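Long-range contacts in diaminopimelate decarboxylase (Helicobacter pylori, PDB 2QGH), which catalyses the PLP-dependent decarboxylation of meso-diaminopimelate to L-lysine, the last step of lysine biosynthesis: residues S132-K137 with E186-A191; I154-P158 with F177-E181. All blocks are in the same frame, centred on the assembly; numbering follows the deposited sequence.

Contact 1. Residues S132-K137 with E186-A191; sequences SFMELK and EMFLWA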
loop_
_atom_site.group_PDB
_atom_site.type_symbol
_atom_site.label_atom_id
_atom_site.label_comp_id
_atom_site.label_asym_id
_atom_site.label_seq_id
_atom_site.Cartn_x
_atom_site.Cartn_y
_atom_site.Cartn_z
ATOM N N SER A 132 9.136 24.726 0.332
ATOM C CA SER A 132 8.399 25.780 1.026
ATOM C C SER A 132 9.337 26.811 1.636
ATOM O O SER A 132 10.491 26.517 1.926
ATOM C CB SER A 132 7.497 25.185 2.122
ATOM O OG SER A 132 8.244 24.741 3.245
ATOM N N PHE A 133 8.840 28.026 1.829
ATOM C CA PHE A 133 9.657 29.072 2.417
ATOM C C PHE A 133 9.976 28.712 3.869
ATOM O O PHE A 133 11.072 28.987 4.348
ATOM C CB PHE A 133 8.926 30.418 2.342
ATOM C CG PHE A 133 9.843 31.620 2.303
ATOM C CD1 PHE A 133 9.388 32.834 1.792
ATOM C CD2 PHE A 133 11.158 31.540 2.756
ATOM C CE1 PHE A 133 10.233 33.950 1.728
ATOM C CE2 PHE A 133 12.008 32.651 2.696
ATOM C CZ PHE A 133 11.544 33.853 2.180
ATOM N N MET A 134 9.023 28.085 4.559
ATOM C CA MET A 134 9.232 27.690 5.949
ATOM C C MET A 134 10.299 26.598 6.037
ATOM O O MET A 134 10.996 26.484 7.040
ATOM C CB MET A 134 7.921 27.202 6.589
ATOM C CG MET A 134 8.010 27.037 8.115
ATOM S SD MET A 134 6.485 26.485 8.956
ATOM C CE MET A 134 5.397 27.941 8.663
ATOM N N GLU A 135 10.427 25.792 4.987
ATOM C CA GLU A 135 11.443 24.744 4.963
ATOM C C GLU A 135 12.806 25.418 4.827
ATOM O O GLU A 135 13.776 25.018 5.455
ATOM C CB GLU A 135 11.242 23.809 3.764
ATOM C CG GLU A 135 12.104 22.550 3.810
ATOM C CD GLU A 135 12.369 21.961 2.428
ATOM O OE1 GLU A 135 11.477 22.054 1.557
ATOM O OE2 GLU A 135 13.467 21.391 2.219
ATOM N N LEU A 136 12.869 26.440 3.981
ATOM C CA LEU A 136 14.100 27.177 3.746
ATOM C C LEU A 136 14.605 27.818 5.040
ATOM O O LEU A 136 15.803 27.805 5.322
ATOM C CB LEU A 136 13.866 28.258 2.687
ATOM C CG LEU A 136 15.101 28.935 2.084
ATOM C CD1 LEU A 136 15.859 27.950 1.198
ATOM C CD2 LEU A 136 14.666 30.146 1.270
ATOM N N LYS A 137 13.691 28.382 5.820
ATOM C CA LYS A 137 14.059 29.019 7.082
ATOM C C LYS A 137 14.489 27.962 8.094
ATOM O O LYS A 137 15.357 28.202 8.934
ATOM C CB LYS A 137 12.875 29.819 7.637
ATOM C CG LYS A 137 12.534 31.069 6.836
ATOM C CD LYS A 137 11.254 31.715 7.350
ATOM C CE LYS A 137 11.004 33.079 6.713
ATOM N NZ LYS A 137 11.856 34.148 7.312
ATOM N N GLU A 186 11.294 35.473 -4.336
ATOM C CA GLU A 186 11.514 35.986 -2.997
ATOM C C GLU A 186 12.384 35.029 -2.181
ATOM O O GLU A 186 13.329 35.453 -1.514
ATOM C CB GLU A 186 10.168 36.214 -2.304
ATOM C CG GLU A 186 10.286 36.904 -0.960
ATOM C CD GLU A 186 8.943 37.128 -0.288
ATOM O OE1 GLU A 186 8.940 37.595 0.872
ATOM O OE2 GLU A 186 7.896 36.838 -0.917
ATOM N N MET A 187 12.069 33.739 -2.245
ATOM C CA MET A 187 12.826 32.729 -1.513
ATOM C C MET A 187 14.299 32.738 -1.930
ATOM O O MET A 187 15.199 32.653 -1.090
ATOM C CB MET A 187 12.215 31.341 -1.746
ATOM C CG MET A 187 10.939 31.081 -0.954
ATOM S SD MET A 187 10.050 29.578 -1.434
ATOM C CE MET A 187 11.139 28.296 -0.726
ATOM N N PHE A 188 14.538 32.849 -3.230
ATOM C CA PHE A 188 15.899 32.878 -3.745
ATOM C C PHE A 188 16.682 34.065 -3.191
ATOM O O PHE A 188 17.804 33.909 -2.704
ATOM C CB PHE A 188 15.884 32.950 -5.273
ATOM C CG PHE A 188 16.087 31.626 -5.946
ATOM C CD1 PHE A 188 15.047 31.015 -6.642
ATOM C CD2 PHE A 188 17.328 30.996 -5.905
ATOM C CE1 PHE A 188 15.242 29.797 -7.290
ATOM C CE2 PHE A 188 17.535 29.777 -6.548
ATOM C CZ PHE A 188 16.494 29.177 -7.242
ATOM N N LEU A 189 16.097 35.253 -3.281
ATOM C CA LEU A 189 16.759 36.451 -2.780
ATOM C C LEU A 189 17.104 36.232 -1.315
ATOM O O LEU A 189 18.172 36.621 -0.850
ATOM C CB LEU A 189 15.841 37.669 -2.935
ATOM C CG LEU A 189 15.493 38.016 -4.387
ATOM C CD1 LEU A 189 14.470 39.141 -4.440
ATOM C CD2 LEU A 189 16.767 38.406 -5.120
ATOM N N TRP A 190 16.190 35.575 -0.607
ATOM C CA TRP A 190 16.353 35.288 0.809
ATOM C C TRP A 190 17.539 34.372 1.088
ATOM O O TRP A 190 18.271 34.570 2.060
ATOM C CB TRP A 190 15.089 34.637 1.342
ATOM C CG TRP A 190 14.816 34.969 2.750
ATOM C CD1 TRP A 190 14.163 36.076 3.219
ATOM C CD2 TRP A 190 15.173 34.195 3.892
ATOM N NE1 TRP A 190 14.088 36.033 4.590
ATOM C CE2 TRP A 190 14.700 34.888 5.030
ATOM C CE3 TRP A 190 15.844 32.982 4.069
ATOM C CZ2 TRP A 190 14.876 34.406 6.326
ATOM C CZ3 TRP A 190 16.019 32.501 5.353
ATOM C CH2 TRP A 190 15.533 33.214 6.469
ATOM N N ALA A 191 17.718 33.361 0.241
ATOM C CA ALA A 191 18.819 32.421 0.408
ATOM C C ALA A 191 20.141 33.085 0.033
ATOM O O ALA A 191 21.198 32.698 0.524
ATOM C CB ALA A 191 18.590 31.174 -0.452
#

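Contact 2. Residues I154-P158 with F177-E181; sequences IRINP and FGVGE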
loop_
_atom_site.group_PDB
_atom_site.type_symbol
_atom_site.label_atom_id
_atom_site.label_comp_id
_atom_site.label_asym_id
_atom_site.label_seq_id
_atom_site.Cartn_x
_atom_site.Cartn_y
_atom_site.Cartn_z
ATOM N N ILE A 154 15.699 25.260 -5.471
ATOM C CA ILE A 154 14.318 25.572 -5.163
ATOM C C ILE A 154 13.426 25.028 -6.250
ATOM O O ILE A 154 13.643 25.276 -7.428
ATOM C CB ILE A 154 14.099 27.097 -4.984
ATOM C CG1 ILE A 154 14.856 27.571 -3.739
ATOM C CG2 ILE A 154 12.621 27.401 -4.814
ATOM C CD1 ILE A 154 14.621 29.022 -3.357
ATOM N N ARG A 155 12.426 24.259 -5.838
ATOM C CA ARG A 155 11.482 23.658 -6.769
ATOM C C ARG A 155 10.346 24.620 -7.074
ATOM O O ARG A 155 9.656 25.079 -6.166
ATOM C CB ARG A 155 10.911 22.367 -6.174
ATOM C CG ARG A 155 9.924 21.658 -7.079
ATOM C CD ARG A 155 9.476 20.320 -6.502
ATOM N NE ARG A 155 8.585 19.621 -7.423
ATOM C CZ ARG A 155 8.070 18.412 -7.211
ATOM N NH1 ARG A 155 8.354 17.739 -6.100
ATOM N NH2 ARG A 155 7.261 17.874 -8.118
ATOM N N ILE A 156 10.149 24.941 -8.347
ATOM C CA ILE A 156 9.064 25.842 -8.685
ATOM C C ILE A 156 7.930 25.086 -9.352
ATOM O O ILE A 156 8.145 24.115 -10.078
ATOM C CB ILE A 156 9.511 27.011 -9.618
ATOM C CG1 ILE A 156 9.581 26.549 -11.072
ATOM C CG2 ILE A 156 10.860 27.565 -9.163
ATOM C CD1 ILE A 156 10.635 25.509 -11.330
ATOM N N ASN A 157 6.714 25.533 -9.075
ATOM C CA ASN A 157 5.529 24.939 -9.659
ATOM C C ASN A 157 5.203 25.832 -10.855
ATOM O O ASN A 157 4.646 26.912 -10.699
ATOM C CB ASN A 157 4.401 24.947 -8.624
ATOM C CG ASN A 157 3.182 24.178 -9.079
ATOM O OD1 ASN A 157 2.465 23.604 -8.264
ATOM N ND2 ASN A 157 2.932 24.171 -10.383
ATOM N N PRO A 158 5.571 25.397 -12.070
ATOM C CA PRO A 158 5.312 26.179 -13.281
ATOM C C PRO A 158 3.832 26.177 -13.660
ATOM O O PRO A 158 3.457 26.645 -14.738
ATOM C CB PRO A 158 6.166 25.470 -14.321
ATOM C CG PRO A 158 5.979 24.032 -13.932
ATOM C CD PRO A 158 6.144 24.081 -12.414
ATOM N N PHE A 177 3.425 20.435 -4.450
ATOM C CA PHE A 177 4.828 20.468 -4.836
ATOM C C PHE A 177 5.302 21.758 -5.485
ATOM O O PHE A 177 4.639 22.303 -6.367
ATOM C CB PHE A 177 5.117 19.296 -5.773
ATOM C CG PHE A 177 4.746 17.958 -5.198
ATOM C CD1 PHE A 177 5.483 17.404 -4.156
ATOM C CD2 PHE A 177 3.649 17.258 -5.687
ATOM C CE1 PHE A 177 5.131 16.164 -3.607
ATOM C CE2 PHE A 177 3.291 16.021 -5.146
ATOM C CZ PHE A 177 4.034 15.474 -4.104
ATOM N N GLY A 178 6.466 22.227 -5.043
ATOM C CA GLY A 178 7.051 23.437 -5.588
ATOM C C GLY A 178 6.323 24.709 -5.203
ATOM O O GLY A 178 5.374 24.682 -4.421
ATOM N N VAL A 179 6.778 25.833 -5.745
ATOM C CA VAL A 179 6.143 27.115 -5.459
ATOM C C VAL A 179 6.094 27.991 -6.710
ATOM O O VAL A 179 6.883 27.803 -7.640
ATOM C CB VAL A 179 6.883 27.886 -4.345
ATOM C CG1 VAL A 179 6.070 29.080 -3.947
ATOM C CG2 VAL A 179 7.117 27.000 -3.135
ATOM N N GLY A 180 5.155 28.935 -6.724
ATOM C CA GLY A 180 5.012 29.838 -7.854
ATOM C C GLY A 180 6.236 30.701 -8.088
ATOM O O GLY A 180 7.130 30.770 -7.251
ATOM N N GLU A 181 6.275 31.377 -9.226
ATOM C CA GLU A 181 7.413 32.223 -9.570
ATOM C C GLU A 181 7.677 33.374 -8.602
ATOM O O GLU A 181 8.806 33.572 -8.162
ATOM C CB GLU A 181 7.240 32.795 -10.973
ATOM C CG GLU A 181 8.495 33.450 -11.505
ATOM C CD GLU A 181 8.253 34.166 -12.805
ATOM O OE1 GLU A 181 7.773 33.529 -13.765
ATOM O OE2 GLU A 181 8.542 35.372 -12.863
#

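Contact 1. Residues S132-K137 with E186-A191
F133 and W190 form a T-shaped aromatic pair: the CE2–CZ edge of the phenyl ring points at the face of the five-membered ring of the indole, with centroids 4.9 Å apart and planes at 86°. CZ of F133 comes to 3.5 Å from CG of W190. The phenyl CG stands anti to its own backbone N (chi1 -153°), which swings the ring across to helix 181-193. One face of the phenyl ring receives M187 in a CH-pi contact, CG lying 3.6 Å from the ring centroid, while SD approaches obliquely as a Met-aromatic contact. The M187 chain then bends at its last torsion and brings CE to 3.3 Å from O of S132.

L136 adds apolar packing: its CD2 lies 4.1 Å from CB of M187 and also meets W190 and A191. Toward the solvent side, K137 crosses the indole at about a right angle: its CG makes an off-centre CH-pi contact with the six-membered ring, and its bent end carries NZ to 3.2 Å from CZ2 of W190, in an oblique approach.

S132 is the N-cap of helix 133-146, its OG accepting from E135 N at 3.0 Å. The two helical segments run nearly parallel, 7° apart, as outer helices of the barrel; beneath them L136 and M187 pack on V130 of strand 127-130, and L136 also packs on I152 and M187 on I154, both of strand 150-155.

Contact 2. Residues I154-P158 with F177-E181
R155 and F177 run alongside each other in the same direction, guanidinium and phenyl planes only 17° apart. It is CB of F177, not the ring, that sits over the centre of one guanidinium face, 3.4 Å from CZ of R155; NH1 reaches CD1 of the phenyl ring at 3.5 Å, obliquely. The arginine is extended from CG to NE, with CG anti to the backbone N (chi1 -179°), and this straight chain runs past CA of G178. Its flat end, which touches PLP, is fixed by a salt bridge from NH1 to E131, whose carboxylate also accepts from G178 N, and a hydrogen bond from NH2 to O of H205, a residue of the PLP pocket.

Here the fifth strand of the eight-stranded TIM barrel of this PLP-dependent decarboxylase passes into the loop after its C-terminal end, and 177-181 returns beside it before helix 181-193. V179 bridges the residues flanking I156: its N gives a weak bond to R155 O, and its O accepts from N157 N at 2.7 Å, with the donor well above the carbonyl plane. The F177 side chain packs on C349 of the second subunit, and K299 of that subunit hydrogen-bonds to G178 O.

In the fold
Both contacts involve consecutive elements of the barrel: helix 133-146, strand 150-155 and helix 181-193, to which the loop of contact 2 leads, so contact 2 falls within the chain segment spanned by contact 1. Contact 2 is buried at the C-terminal end of the strand, close to the cofactor, and is held by two backbone hydrogen bonds, one weak, and by R155, whose guanidinium pairs with E131 outside the segments. Contact 1, on the outer helical layer, is only partly buried and relies on aromatic, sulfur and aliphatic packing, with K137 and E186 on its exposed side. They meet where CB of M187 lies 3.7 Å from CD1 of I154. Each also touches K299 of the second subunit.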